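Local coordinates for protein aminopentol aminotransferase (Sphingopyxis macrogoltabida, PDB 6HBS) that transfers the amino group of hydrolysed fumonisin B1 (aminopentol) to pyruvate, using pyridoxal 5'-phosphate as cofactor, in the degradation of fumonisin B1, at residues A[100-103]-A[104-108]. Residues are numbered along the deposited sequence; the frame is centred on the assembly and turned at random.
Sequences EAFV and GMVRH. With MG (magnesium ion), chain D.
The C-terminal end of helix 94-105 carries a magnesium site built from main-chain carbonyls, with Val103 O and Val106 O meeting on the ion from the last helical turn and the first residue beyond it. Val103 O lies 2.2 Å from the magnesium ion and Val106 O 2.4 Å; two waters and the carbonyl of Ala109 complete the protein and solvent ligands. The two carbonyl oxygens, both bound to the cation, lie 3.2 Å apart, a closeness its positive charge probably offsets. One of the metal-bound waters also donates a hydrogen bond to Gly104 O, tying a third carbonyl of the helix end to the site. Behind the metal the helix unwinds in steps. Gly104 N still makes a regular bond to Glu100 O (2.9 Å, 152° at the hydrogen), whereas Met105 N divides itself between Ala101 O, weakly, and Phe102 O at 3.1 Å. Val106 N has just weak bonds to Phe102 O and Val103 O, and Val106 is where the backbone leaves helical angles. Its CG1 stands anti to the backbone N (chi1 179°), which turns CG2 back to the helix, 3.7 Å from Phe102 CD1 at the edge of the ring and in its plane. Met105 also folds back along the helix, its CG passing 3.3 Å from Ala101 O, and the bend about the CG-SD bond turns CE aside. That side chain packs on Leu302 and Ile305 of helix 292-307, while Phe102 meets Trp256 and Phe260 edge-to-face and rests on strand 267-271. On the dimer side Glu100 forms a salt bridge with Arg13 of the second subunit. This last turn and a half of the helix thus lies between the seven-stranded sheet, helix 292-307 and the second subunit.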
loop_
_atom_site.group_PDB
_atom_site.type_symbol
_atom_site.label_atom_id
_atom_site.label_comp_id
_atom_site.label_asym_id
_atom_site.label_seq_id
_atom_site.Cartn_x
_atom_site.Cartn_y
_atom_site.Cartn_z
ATOM N N GLU A 100 4.295 -1.415 -20.589
ATOM C CA GLU A 100 4.904 -0.989 -21.871
ATOM C C GLU A 100 5.185 0.513 -21.842
ATOM O O GLU A 100 6.261 0.955 -22.229
ATOM C CB GLU A 100 4.028 -1.334 -23.076
ATOM C CG GLU A 100 4.055 -2.808 -23.390
ATOM C CD GLU A 100 3.002 -3.320 -24.372
ATOM O OE1 GLU A 100 1.993 -2.608 -24.599
ATOM O OE2 GLU A 100 3.201 -4.440 -24.890
ATOM N N ALA A 101 4.208 1.294 -21.402
ATOM C CA ALA A 101 4.360 2.757 -21.430
ATOM C C ALA A 101 5.500 3.174 -20.489
ATOM O O ALA A 101 6.359 4.008 -20.848
ATOM C CB ALA A 101 3.073 3.444 -21.089
ATOM N N PHE A 102 5.511 2.617 -19.283
ATOM C CA PHE A 102 6.451 3.080 -18.266
ATOM C C PHE A 102 7.869 2.645 -18.663
ATOM O O PHE A 102 8.785 3.434 -18.602
ATOM C CB PHE A 102 6.010 2.609 -16.879
ATOM C CG PHE A 102 6.341 3.526 -15.726
ATOM C CD1 PHE A 102 7.540 4.239 -15.678
ATOM C CD2 PHE A 102 5.479 3.625 -14.649
ATOM C CE1 PHE A 102 7.829 5.074 -14.608
ATOM C CE2 PHE A 102 5.784 4.439 -13.563
ATOM C CZ PHE A 102 6.964 5.151 -13.541
ATOM N N VAL A 103 8.025 1.400 -19.108
ATOM C CA VAL A 103 9.305 0.888 -19.533
ATOM C C VAL A 103 9.813 1.672 -20.758
ATOM O O VAL A 103 11.038 1.951 -20.862
ATOM C CB VAL A 103 9.238 -0.612 -19.862
ATOM C CG1 VAL A 103 10.441 -1.069 -20.665
ATOM C CG2 VAL A 103 9.084 -1.450 -18.608
ATOM N N GLY A 104 8.904 2.036 -21.670
ATOM C CA GLY A 104 9.290 2.816 -22.819
ATOM C C GLY A 104 9.841 4.194 -22.436
ATOM O O GLY A 104 10.660 4.719 -23.144
ATOM N N MET A 105 9.360 4.794 -21.339
ATOM C CA MET A 105 9.718 6.169 -20.970
ATOM C C MET A 105 11.044 6.223 -20.201
ATOM O O MET A 105 11.666 7.252 -20.184
ATOM C CB MET A 105 8.623 6.807 -20.104
ATOM C CG MET A 105 7.376 7.178 -20.910
ATOM S SD MET A 105 5.936 7.569 -19.884
ATOM C CE MET A 105 6.391 9.191 -19.263
ATOM N N VAL A 106 11.426 5.130 -19.530
ATOM C CA VAL A 106 12.565 5.083 -18.601
ATOM C C VAL A 106 13.714 4.341 -19.295
ATOM O O VAL A 106 13.679 3.116 -19.477
ATOM C CB VAL A 106 12.149 4.455 -17.251
ATOM C CG1 VAL A 106 13.290 4.352 -16.235
ATOM C CG2 VAL A 106 10.985 5.204 -16.651
ATOM N N ARG A 107 14.733 5.100 -19.742
ATOM C CA ARG A 107 15.832 4.563 -20.569
ATOM C C ARG A 107 16.541 3.368 -19.913
ATOM O O ARG A 107 16.896 2.441 -20.594
ATOM C CB ARG A 107 16.886 5.631 -20.892
ATOM C CG ARG A 107 16.516 6.538 -22.058
ATOM C CD ARG A 107 17.660 7.462 -22.471
ATOM N NE ARG A 107 18.947 6.762 -22.468
ATOM C CZ ARG A 107 19.460 6.081 -23.497
ATOM N NH1 ARG A 107 18.875 6.117 -24.684
ATOM N NH2 ARG A 107 20.560 5.363 -23.331
ATOM N N HIS A 108 16.769 3.385 -18.597
ATOM C CA HIS A 108 17.505 2.306 -17.949
ATOM C C HIS A 108 16.697 1.007 -17.876
ATOM O O HIS A 108 17.251 -0.026 -17.604
ATOM C CB HIS A 108 17.970 2.740 -16.547
ATOM C CG HIS A 108 16.972 2.546 -15.460
ATOM N ND1 HIS A 108 16.856 1.346 -14.794
ATOM C CD2 HIS A 108 16.138 3.409 -14.841
ATOM C CE1 HIS A 108 15.927 1.460 -13.861
ATOM N NE2 HIS A 108 15.467 2.707 -13.869
HETATM MG MG MG D . 13.198 1.559 -21.206
HETATM O O HOH W 1 13.202 3.485 -22.646
HETATM O O HOH W 2 12.800 0.059 -23.087
#